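Local coordinates for protein peptidoglycan DD-endopeptidase ShyB (Vibrio cholerae, PDB 2GU1) that cleaves the peptide cross-links between adjacent peptidoglycan strands as a zinc-dependent DD-endopeptidase, probably allowing new glycans to be inserted as the cell wall expands, at residues 147-152 against 171-176; 246-251 against 268-273; 254-259 against 286-291; 260-265 against 277-282. All coordinates share one frame; numbering follows the deposited sequence.

Contact 1: 147-152 against 171-176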
# COMPACT_ATOMS: atom_id res chain seq x y z
N ARG A 147 -1.78 -11.98 30.38
CA ARG A 147 -0.91 -10.94 29.85
C ARG A 147 -0.52 -11.21 28.40
O ARG A 147 -0.80 -12.29 27.86
CB ARG A 147 0.33 -10.78 30.73
CG ARG A 147 0.98 -12.07 31.17
CD ARG A 147 2.07 -11.79 32.20
NE ARG A 147 2.76 -13.00 32.64
CZ ARG A 147 3.73 -13.01 33.56
NH1 ARG A 147 4.12 -11.88 34.13
NH2 ARG A 147 4.30 -14.15 33.91
N PHE A 148 0.11 -10.22 27.77
CA PHE A 148 0.54 -10.30 26.37
C PHE A 148 1.92 -9.66 26.16
O PHE A 148 2.35 -8.81 26.95
CB PHE A 148 -0.48 -9.59 25.47
CG PHE A 148 -0.66 -8.13 25.80
CD1 PHE A 148 0.21 -7.17 25.30
CD2 PHE A 148 -1.68 -7.73 26.65
CE1 PHE A 148 0.07 -5.83 25.65
CE2 PHE A 148 -1.83 -6.39 27.01
CZ PHE A 148 -0.95 -5.43 26.51
N ASP A 149 2.60 -10.07 25.09
CA ASP A 149 3.92 -9.54 24.74
C ASP A 149 3.93 -9.41 23.22
O ASP A 149 3.71 -10.40 22.53
CB ASP A 149 5.03 -10.50 25.18
CG ASP A 149 5.10 -10.67 26.69
OD1 ASP A 149 5.45 -9.69 27.38
OD2 ASP A 149 4.81 -11.78 27.19
N ILE A 150 4.19 -8.21 22.72
CA ILE A 150 4.23 -7.95 21.29
C ILE A 150 5.62 -7.49 20.88
O ILE A 150 6.11 -6.48 21.39
CB ILE A 150 3.25 -6.83 20.91
CG1 ILE A 150 1.88 -7.09 21.55
CG2 ILE A 150 3.13 -6.73 19.38
CD1 ILE A 150 1.23 -8.43 21.15
N LEU A 151 6.26 -8.22 19.97
CA LEU A 151 7.60 -7.81 19.51
C LEU A 151 7.45 -7.01 18.22
O LEU A 151 6.94 -7.51 17.22
CB LEU A 151 8.50 -9.03 19.26
CG LEU A 151 9.90 -8.62 18.80
CD1 LEU A 151 10.62 -7.97 19.97
CD2 LEU A 151 10.70 -9.82 18.31
N VAL A 152 7.90 -5.75 18.26
CA VAL A 152 7.82 -4.87 17.11
C VAL A 152 9.22 -4.41 16.68
O VAL A 152 10.13 -4.26 17.50
CB VAL A 152 6.97 -3.61 17.43
CG1 VAL A 152 6.94 -2.65 16.25
CG2 VAL A 152 5.56 -4.02 17.82
N SER A 171 2.29 -12.82 21.38
CA SER A 171 2.12 -13.95 22.29
C SER A 171 1.25 -13.55 23.48
O SER A 171 1.44 -12.49 24.07
CB SER A 171 3.48 -14.45 22.79
OG SER A 171 3.99 -13.59 23.79
N PHE A 172 0.30 -14.42 23.81
CA PHE A 172 -0.59 -14.18 24.93
C PHE A 172 -0.40 -15.25 26.00
O PHE A 172 -0.40 -16.45 25.71
CB PHE A 172 -2.06 -14.19 24.48
CG PHE A 172 -2.49 -12.94 23.76
CD1 PHE A 172 -2.19 -12.76 22.41
CD2 PHE A 172 -3.19 -11.94 24.42
CE1 PHE A 172 -2.59 -11.60 21.74
CE2 PHE A 172 -3.59 -10.78 23.76
CZ PHE A 172 -3.29 -10.61 22.42
N LYS A 173 -0.21 -14.81 27.24
CA LYS A 173 -0.05 -15.73 28.35
C LYS A 173 -1.46 -15.83 28.93
O LYS A 173 -1.87 -15.01 29.74
CB LYS A 173 0.91 -15.15 29.39
CG LYS A 173 2.11 -14.38 28.80
CD LYS A 173 2.84 -15.14 27.70
CE LYS A 173 3.50 -16.43 28.21
NZ LYS A 173 2.50 -17.45 28.65
N LEU A 174 -2.20 -16.84 28.49
CA LEU A 174 -3.58 -17.05 28.93
C LEU A 174 -3.75 -18.18 29.94
O LEU A 174 -3.02 -19.18 29.91
CB LEU A 174 -4.47 -17.34 27.73
CG LEU A 174 -5.02 -16.20 26.87
CD1 LEU A 174 -4.08 -15.01 26.87
CD2 LEU A 174 -5.27 -16.72 25.46
N ALA A 175 -4.72 -18.01 30.83
CA ALA A 175 -5.01 -19.03 31.83
C ALA A 175 -5.68 -20.18 31.09
O ALA A 175 -5.51 -21.35 31.45
CB ALA A 175 -5.94 -18.47 32.89
N LYS A 176 -6.42 -19.85 30.03
CA LYS A 176 -7.14 -20.83 29.23
C LYS A 176 -6.30 -21.39 28.08
O LYS A 176 -6.85 -21.91 27.11
CB LYS A 176 -8.43 -20.21 28.68
CG LYS A 176 -9.28 -19.54 29.76
CD LYS A 176 -10.54 -18.88 29.20
CE LYS A 176 -11.53 -19.90 28.66
NZ LYS A 176 -12.81 -19.25 28.24
O HOH W 1 5.90 -12.05 21.45

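Contact 2: 246-251 against 268-273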
# COMPACT_ATOMS: atom_id res chain seq x y z
N TYR A 246 -12.38 -9.51 -9.25
CA TYR A 246 -12.49 -10.02 -7.89
C TYR A 246 -11.23 -9.78 -7.07
O TYR A 246 -10.13 -9.76 -7.61
CB TYR A 246 -12.75 -11.52 -7.90
CG TYR A 246 -13.86 -11.94 -8.84
CD1 TYR A 246 -15.19 -11.97 -8.41
CD2 TYR A 246 -13.57 -12.31 -10.15
CE1 TYR A 246 -16.21 -12.37 -9.28
CE2 TYR A 246 -14.59 -12.70 -11.03
CZ TYR A 246 -15.90 -12.74 -10.58
OH TYR A 246 -16.89 -13.16 -11.43
N SER A 247 -11.41 -9.64 -5.75
CA SER A 247 -10.27 -9.47 -4.86
C SER A 247 -9.56 -10.81 -4.78
O SER A 247 -10.20 -11.85 -4.70
CB SER A 247 -10.73 -9.06 -3.45
OG SER A 247 -9.62 -9.04 -2.55
N THR A 248 -8.23 -10.77 -4.80
CA THR A 248 -7.46 -12.00 -4.72
C THR A 248 -7.26 -12.44 -3.27
O THR A 248 -6.59 -13.43 -2.99
CB THR A 248 -6.10 -11.83 -5.40
OG1 THR A 248 -5.49 -10.61 -4.94
CG2 THR A 248 -6.27 -11.77 -6.92
N GLY A 249 -7.84 -11.69 -2.34
CA GLY A 249 -7.69 -12.06 -0.94
C GLY A 249 -8.61 -11.33 0.03
O GLY A 249 -9.23 -10.32 -0.32
N ASP A 250 -8.71 -11.85 1.25
CA ASP A 250 -9.54 -11.21 2.26
C ASP A 250 -8.86 -9.89 2.56
O ASP A 250 -7.63 -9.78 2.48
CB ASP A 250 -9.59 -12.06 3.54
CG ASP A 250 -10.12 -13.46 3.30
OD1 ASP A 250 -11.08 -13.62 2.52
OD2 ASP A 250 -9.58 -14.41 3.90
N GLY A 251 -9.64 -8.87 2.90
CA GLY A 251 -9.04 -7.59 3.19
C GLY A 251 -10.02 -6.45 3.34
O GLY A 251 -11.23 -6.66 3.44
N ILE A 268 -6.78 -2.61 -2.02
CA ILE A 268 -7.24 -3.39 -0.90
C ILE A 268 -6.04 -3.77 -0.05
O ILE A 268 -4.98 -4.10 -0.57
CB ILE A 268 -7.96 -4.69 -1.38
CG1 ILE A 268 -9.26 -4.32 -2.09
CG2 ILE A 268 -8.23 -5.62 -0.20
CD1 ILE A 268 -10.03 -5.51 -2.62
N GLU A 269 -6.19 -3.67 1.27
CA GLU A 269 -5.12 -4.04 2.17
C GLU A 269 -5.53 -5.39 2.74
O GLU A 269 -6.58 -5.52 3.37
CB GLU A 269 -4.96 -3.01 3.29
CG GLU A 269 -3.89 -3.39 4.31
CD GLU A 269 -3.53 -2.24 5.23
OE1 GLU A 269 -4.45 -1.64 5.84
OE2 GLU A 269 -2.32 -1.93 5.36
N HIS A 270 -4.70 -6.40 2.48
CA HIS A 270 -4.97 -7.76 2.92
C HIS A 270 -4.45 -8.02 4.33
O HIS A 270 -5.10 -8.69 5.12
CB HIS A 270 -4.36 -8.72 1.92
CG HIS A 270 -4.88 -8.52 0.53
ND1 HIS A 270 -6.19 -8.77 0.20
CD2 HIS A 270 -4.29 -8.04 -0.58
CE1 HIS A 270 -6.39 -8.43 -1.07
NE2 HIS A 270 -5.25 -7.99 -1.56
N ASN A 271 -3.26 -7.49 4.62
CA ASN A 271 -2.67 -7.61 5.95
C ASN A 271 -1.55 -6.58 6.07
O ASN A 271 -1.44 -5.70 5.22
CB ASN A 271 -2.17 -9.04 6.21
CG ASN A 271 -0.92 -9.39 5.41
OD1 ASN A 271 -0.44 -8.61 4.60
ND2 ASN A 271 -0.39 -10.59 5.66
N SER A 272 -0.74 -6.68 7.11
CA SER A 272 0.34 -5.72 7.32
C SER A 272 1.38 -5.65 6.20
O SER A 272 2.12 -4.66 6.10
CB SER A 272 1.06 -6.04 8.64
OG SER A 272 1.48 -7.39 8.69
N VAL A 273 1.42 -6.67 5.35
CA VAL A 273 2.41 -6.72 4.28
C VAL A 273 1.87 -6.57 2.85
O VAL A 273 2.47 -5.88 2.02
CB VAL A 273 3.19 -8.07 4.38
CG1 VAL A 273 4.17 -8.21 3.23
CG2 VAL A 273 3.92 -8.16 5.73

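Contact 3: 254-259 against 286-291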
# COMPACT_ATOMS: atom_id res chain seq x y z
N ILE A 254 -9.13 0.22 1.13
CA ILE A 254 -8.52 1.39 1.74
C ILE A 254 -8.48 2.59 0.81
O ILE A 254 -8.33 3.72 1.26
CB ILE A 254 -7.08 1.08 2.23
CG1 ILE A 254 -6.21 0.61 1.07
CG2 ILE A 254 -7.13 0.01 3.32
CD1 ILE A 254 -4.78 0.29 1.47
N VAL A 255 -8.61 2.34 -0.50
CA VAL A 255 -8.58 3.42 -1.47
C VAL A 255 -9.58 3.21 -2.60
O VAL A 255 -9.70 2.11 -3.15
CB VAL A 255 -7.18 3.56 -2.10
CG1 VAL A 255 -7.17 4.68 -3.13
CG2 VAL A 255 -6.15 3.82 -1.02
N VAL A 256 -10.29 4.28 -2.95
CA VAL A 256 -11.29 4.27 -4.02
C VAL A 256 -11.17 5.62 -4.70
O VAL A 256 -11.72 6.61 -4.21
CB VAL A 256 -12.72 4.12 -3.46
CG1 VAL A 256 -13.73 4.14 -4.59
CG2 VAL A 256 -12.84 2.84 -2.67
N ARG A 257 -10.46 5.67 -5.82
CA ARG A 257 -10.26 6.93 -6.53
C ARG A 257 -10.51 6.92 -8.03
O ARG A 257 -10.56 5.87 -8.67
CB ARG A 257 -8.83 7.44 -6.34
CG ARG A 257 -8.42 7.67 -4.91
CD ARG A 257 -7.22 8.62 -4.87
NE ARG A 257 -6.59 8.64 -3.56
CZ ARG A 257 -7.22 8.90 -2.42
NH1 ARG A 257 -8.52 9.17 -2.43
NH2 ARG A 257 -6.55 8.89 -1.28
N LYS A 258 -10.66 8.13 -8.57
CA LYS A 258 -10.83 8.33 -10.00
C LYS A 258 -9.60 9.15 -10.39
O LYS A 258 -9.51 10.34 -10.09
CB LYS A 258 -12.10 9.14 -10.30
CG LYS A 258 -12.54 9.07 -11.76
CD LYS A 258 -11.43 9.51 -12.72
CE LYS A 258 -11.55 8.83 -14.08
NZ LYS A 258 -10.41 9.18 -14.99
N HIS A 259 -8.65 8.49 -11.04
CA HIS A 259 -7.40 9.12 -11.45
C HIS A 259 -7.44 9.46 -12.94
O HIS A 259 -7.91 8.67 -13.75
CB HIS A 259 -6.25 8.17 -11.12
CG HIS A 259 -4.89 8.77 -11.24
ND1 HIS A 259 -4.27 8.97 -12.46
CD2 HIS A 259 -4.01 9.18 -10.30
CE1 HIS A 259 -3.06 9.47 -12.25
NE2 HIS A 259 -2.88 9.61 -10.95
N VAL A 286 -17.49 -1.39 -4.50
CA VAL A 286 -17.26 -1.39 -3.06
C VAL A 286 -16.88 0.02 -2.62
O VAL A 286 -16.63 0.89 -3.45
CB VAL A 286 -16.13 -2.37 -2.66
CG1 VAL A 286 -16.61 -3.81 -2.82
CG2 VAL A 286 -14.91 -2.13 -3.53
N LYS A 287 -16.83 0.24 -1.31
CA LYS A 287 -16.47 1.56 -0.79
C LYS A 287 -15.38 1.46 0.26
O LYS A 287 -15.11 0.38 0.79
CB LYS A 287 -17.70 2.24 -0.19
CG LYS A 287 -17.42 3.64 0.32
CD LYS A 287 -18.64 4.26 0.98
CE LYS A 287 -18.32 5.66 1.50
NZ LYS A 287 -17.19 5.62 2.48
N LYS A 288 -14.74 2.59 0.56
CA LYS A 288 -13.70 2.63 1.57
C LYS A 288 -14.19 2.01 2.87
O LYS A 288 -15.37 2.13 3.21
CB LYS A 288 -13.27 4.07 1.87
CG LYS A 288 -12.27 4.67 0.90
CD LYS A 288 -11.65 5.93 1.50
CE LYS A 288 -10.95 5.61 2.81
NZ LYS A 288 -10.41 6.83 3.49
N GLY A 289 -13.29 1.35 3.59
CA GLY A 289 -13.65 0.73 4.85
C GLY A 289 -14.38 -0.59 4.74
O GLY A 289 -14.45 -1.34 5.71
N GLN A 290 -14.93 -0.88 3.57
CA GLN A 290 -15.65 -2.13 3.39
C GLN A 290 -14.69 -3.31 3.40
O GLN A 290 -13.63 -3.27 2.76
CB GLN A 290 -16.45 -2.12 2.08
CG GLN A 290 -17.25 -3.40 1.85
CD GLN A 290 -18.14 -3.34 0.62
OE1 GLN A 290 -18.86 -4.29 0.32
NE2 GLN A 290 -18.08 -2.22 -0.11
N LEU A 291 -15.04 -4.35 4.14
CA LEU A 291 -14.22 -5.55 4.20
C LEU A 291 -14.69 -6.49 3.11
O LEU A 291 -15.89 -6.64 2.88
CB LEU A 291 -14.35 -6.23 5.56
CG LEU A 291 -13.27 -5.92 6.61
CD1 LEU A 291 -13.16 -4.43 6.83
CD2 LEU A 291 -13.61 -6.64 7.91

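Contact 4: 260-265 against 277-282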
# COMPACT_ATOMS: atom_id res chain seq x y z
N PRO A 260 -6.93 10.64 -13.32
CA PRO A 260 -6.92 11.06 -14.73
C PRO A 260 -6.24 10.06 -15.66
O PRO A 260 -6.63 9.90 -16.82
CB PRO A 260 -6.18 12.39 -14.69
CG PRO A 260 -6.45 12.91 -13.30
CD PRO A 260 -6.32 11.67 -12.46
N TYR A 261 -5.22 9.38 -15.14
CA TYR A 261 -4.47 8.42 -15.95
C TYR A 261 -4.69 6.96 -15.58
O TYR A 261 -4.74 6.09 -16.46
CB TYR A 261 -2.99 8.79 -15.89
CG TYR A 261 -2.75 10.14 -16.51
CD1 TYR A 261 -2.60 10.28 -17.89
CD2 TYR A 261 -2.77 11.30 -15.74
CE1 TYR A 261 -2.50 11.53 -18.49
CE2 TYR A 261 -2.67 12.56 -16.32
CZ TYR A 261 -2.54 12.67 -17.70
OH TYR A 261 -2.47 13.91 -18.28
N ALA A 262 -4.83 6.68 -14.29
CA ALA A 262 -5.06 5.31 -13.84
C ALA A 262 -6.55 5.01 -13.91
O ALA A 262 -6.98 3.88 -13.68
CB ALA A 262 -4.55 5.12 -12.43
N GLY A 263 -7.34 6.03 -14.25
CA GLY A 263 -8.78 5.88 -14.34
C GLY A 263 -9.34 5.54 -12.97
O GLY A 263 -8.75 5.91 -11.96
N ASN A 264 -10.47 4.85 -12.94
CA ASN A 264 -11.06 4.44 -11.67
C ASN A 264 -10.20 3.30 -11.12
O ASN A 264 -9.91 2.33 -11.83
CB ASN A 264 -12.49 3.92 -11.86
CG ASN A 264 -13.44 5.00 -12.33
OD1 ASN A 264 -13.58 6.03 -11.68
ND2 ASN A 264 -14.09 4.77 -13.47
N TYR A 265 -9.77 3.42 -9.86
CA TYR A 265 -8.96 2.35 -9.30
C TYR A 265 -9.26 2.09 -7.85
O TYR A 265 -9.86 2.92 -7.15
CB TYR A 265 -7.46 2.60 -9.56
CG TYR A 265 -6.75 3.56 -8.62
CD1 TYR A 265 -6.16 3.10 -7.44
CD2 TYR A 265 -6.60 4.90 -8.96
CE1 TYR A 265 -5.43 3.97 -6.61
CE2 TYR A 265 -5.87 5.78 -8.14
CZ TYR A 265 -5.28 5.30 -6.98
OH TYR A 265 -4.51 6.15 -6.20
N ARG A 277 -3.85 -3.68 -6.13
CA ARG A 277 -4.44 -2.54 -6.81
C ARG A 277 -5.14 -2.99 -8.08
O ARG A 277 -4.66 -3.92 -8.75
CB ARG A 277 -3.37 -1.52 -7.21
CG ARG A 277 -2.62 -0.90 -6.07
CD ARG A 277 -1.57 0.02 -6.66
NE ARG A 277 -0.97 0.88 -5.67
CZ ARG A 277 0.16 1.55 -5.86
NH1 ARG A 277 0.80 1.43 -7.02
NH2 ARG A 277 0.64 2.34 -4.91
N TYR A 278 -6.24 -2.32 -8.42
CA TYR A 278 -7.03 -2.65 -9.61
C TYR A 278 -7.29 -1.33 -10.35
O TYR A 278 -8.01 -0.46 -9.85
CB TYR A 278 -8.35 -3.30 -9.17
CG TYR A 278 -8.19 -4.45 -8.17
CD1 TYR A 278 -8.24 -5.78 -8.59
CD2 TYR A 278 -7.93 -4.19 -6.83
CE1 TYR A 278 -8.04 -6.82 -7.68
CE2 TYR A 278 -7.72 -5.22 -5.92
CZ TYR A 278 -7.77 -6.53 -6.35
OH TYR A 278 -7.50 -7.55 -5.45
N LEU A 279 -6.73 -1.18 -11.55
CA LEU A 279 -6.87 0.06 -12.31
C LEU A 279 -7.71 0.00 -13.59
O LEU A 279 -8.02 -1.07 -14.11
CB LEU A 279 -5.50 0.61 -12.68
CG LEU A 279 -4.60 1.22 -11.60
CD1 LEU A 279 -4.36 0.23 -10.48
CD2 LEU A 279 -3.28 1.64 -12.26
N HIS A 280 -8.06 1.20 -14.07
CA HIS A 280 -8.84 1.39 -15.29
C HIS A 280 -10.24 0.80 -15.23
O HIS A 280 -10.87 0.57 -16.26
CB HIS A 280 -8.07 0.80 -16.48
CG HIS A 280 -6.66 1.29 -16.58
ND1 HIS A 280 -6.35 2.62 -16.76
CD2 HIS A 280 -5.48 0.63 -16.53
CE1 HIS A 280 -5.04 2.76 -16.81
NE2 HIS A 280 -4.49 1.57 -16.68
N LEU A 281 -10.74 0.59 -14.03
CA LEU A 281 -12.07 0.02 -13.85
C LEU A 281 -13.19 0.85 -14.47
O LEU A 281 -13.15 2.08 -14.46
CB LEU A 281 -12.33 -0.17 -12.35
CG LEU A 281 -11.33 -1.03 -11.58
CD1 LEU A 281 -11.61 -0.94 -10.09
CD2 LEU A 281 -11.41 -2.49 -12.05
N ASP A 282 -14.19 0.17 -15.02
CA ASP A 282 -15.32 0.86 -15.61
C ASP A 282 -16.25 1.28 -14.47
O ASP A 282 -16.86 2.34 -14.50
CB ASP A 282 -16.10 -0.05 -16.56
CG ASP A 282 -17.27 0.68 -17.22
OD1 ASP A 282 -17.01 1.63 -17.98
OD2 ASP A 282 -18.43 0.32 -16.96

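Contact 1: 147-152 against 171-176
Phe148 lays its CB, rather than its ring, over one face of the Phe172 ring. The methylene stands 4.0 Å from the ring centroid, displaced toward the rim, in a CH-pi contact. With CG of Phe148 placed between its backbone N and carbonyl carbon (chi1 60°), the first ring swings away from the second. Both phenyls meet Phe111 edge-to-face, and this buried side of the sheet suits large aromatics.

The other face carries Arg147, Asp149, Ser171 and Lys173. Arg147 CG rests on Lys173 CG at 3.5 Å, aliphatic stem against aliphatic stem, while the cationic ends diverge: Arg147 NE and Lys173 NZ lie 6.0 Å apart. The lysine chain folds back through three bends and delivers NZ to Asp178 in a salt bridge. Alongside, Asp149 CB touches Ser171 OG at 3.5 Å, and the OD1 of Asp149 is hydrogen-bonded to Ser104.

Four backbone bonds knit these antiparallel strands of one hairpin. Arg147 and Lys173 exchange two, with Lys173 N to Arg147 O short at 2.7 Å; Asp149 and Ser171 exchange the others. Phe148 and Phe172 form the non-hydrogen-bonded pair between them. The chemistry is thus two-sided: aromatic carbon seals the inner face, while on the outer face methylenes pair, Lys173 is neutralised by Asp178, and the two cationic ends stay apart, which probably limits their repulsion.

Contact 2: 246-251 against 268-273
Gly251 and His270 bring their backbones within 4.1 Å, CA to CA, where the loop before strand 251-259 passes the end of strand 265-269. Glycine suits the place, since Gly251 CA lies only 3.2 Å from Glu269 O and the direction a side chain would take is filled by Ile268, Glu269 and His270.

The imidazole of His270 carries the contact. Its ND1 donates to Asp250 O at 2.9 Å, with an N-H...O angle of 157°. The acceptor lies in the ring plane, but seen from the carbonyl the donor stands above the plane, 54° out of it, so the bond lies flat with the imidazole yet misses the lone-pair direction at the oxygen. Ser247 OG sits at the edge of the same ring, 3.6 Å from His270 CE1. That hydroxyl, extended away from its own backbone N (chi1 173°), is turned to give its proton to Gly249 O at 2.6 Å, in the carbonyl plane and on a lone pair. Ile268 CD1 packs against the same serine, 3.7 Å from Ser247 CB.

At the other ring nitrogen, NE2 is hydrogen-bonded to Thr276 OG1, and Phe201 meets the ring. The Asp250 side chain leaves the contact, and its OD1 forms a salt bridge with Arg199. Bonds at both nitrogens fix the rotation of the buried ring, and with ND1 donating to a carbonyl, the histidine is polar yet satisfied within an M23 domain core.

Contact 3: 254-259 against 286-291
Beside the meeting of Val256 and Lys288, the guanidinium of Arg257 has Val255 CG1 over one face, 4.0 Å above the plane and offset toward the rim. The Arg257 NE makes a weak, long ion pair with Asp46. Farther along the strand, the imidazole of His259 accepts the backbone N-H groups of Tyr261 and Ala262 at ND1.

The loop is shaped by a type II beta turn from Lys287 to Gln290, closed by Gln290 N donating to Lys287 O at 3.1 Å. Gly289 takes the third position, where the positive phi of 79° favours glycine. On the strand side, Ile254 and Val255 both face Val267 in a classic beta bulge. Gly289 and Gln290 bond through their backbones to Val253, so the turn is docked just before the bulge, joining the loop that precedes strand 291-292 to strand 251-259 in the M23 peptidase sheet.

Across the contact, the touching is done by one methyl and one lysine stem. Val256, whose CB is directed toward the loop, brings CG2 (beside its own backbone N) to Lys288 N at 3.8 Å and Lys288 CG at 4.1 Å. A compact branched valine suits this spot, filling the angle between strand and loop with carbon. Lys288 runs across it, and a bend at chi3 (59°) brings CE over to Ile254 O at 3.6 Å, a van der Waals approach of the methylene next to the ammonium. Lys288 is exposed, so its long chain can cover the strand with carbon and still keep its charge at the surface. Val286, more deeply buried, packs on Val253 and Leu266, whereas the CB of Lys287 is directed away from the strand.

Contact 4: 260-265 against 277-282
Tyr265 and Leu279 pack closely in the buried part of this contact: Tyr265 CB reaches Leu279 CG at 3.8 Å, and Leu279 CD2 meets Ala262 CB at 3.7 Å. Leucine, branched at CG, touches both the alanine methyl and the tyrosine CB. A chi1 of 81° swings the phenol of Tyr265 off the leucine, and its OH bonds to Asp46.

The polar grip lies beside this patch. His280 N donates to Ala262 O at 2.9 Å, and Leu281 N donates to Asn264 O at 2.9 Å. Asn264 also donates through its side chain: ND2 gives an N-H to Leu281 O at 3.0 Å, with the oxygen in the amide plane and an N-H...O angle of 160°. An asparagine suits this corner because its short amide can stand in for a backbone donor. Leu281 O is gripped twice, since Thr304 OG1 also bonds to it. Tyr261 O lies at the edge of the His280 ring, 3.4 Å from CE1.

Toward the outside the contact thins: Asp282 is exposed, and its CB is directed away from the other segment.

The zinc site of the M23 domain is close by. The side chain of Leu279 comes within about 4 Å of that of zinc ligand His313, and that of His280 lies about 6 Å from the zinc ion; His280 ND1 is hydrogen-bonded to Thr304 O, and its ring meets His311. The chain turns corners at Asn264 and His280. Strand 312-318 pairs with strand 274-281, while Tyr261 packs on Gln33 and Leu36 of helix 29-38.

How the contacts relate
From the N terminus, contact 1 comes first, closing the hairpin of strands 147-157 and 160-173 in the Csd3 second-domain region. It is complete before the others open, and its centre lies about 26 Å from that of contact 2. The remaining three share the M23 peptidase region and one sheet. Contact 2 opens at 246-251 and closes at 268-273; its loop crosses those of contacts 3 and 4, their segments alternating along the chain. Contact 4 falls wholly within the span from 254-259 to 286-291 that contact 3 closes. Together they tie strands 251-259, 265-269 and 274-281 to their connecting loops, with Arg257 O and Tyr265 N probably hydrogen-bonded between contacts 3 and 4.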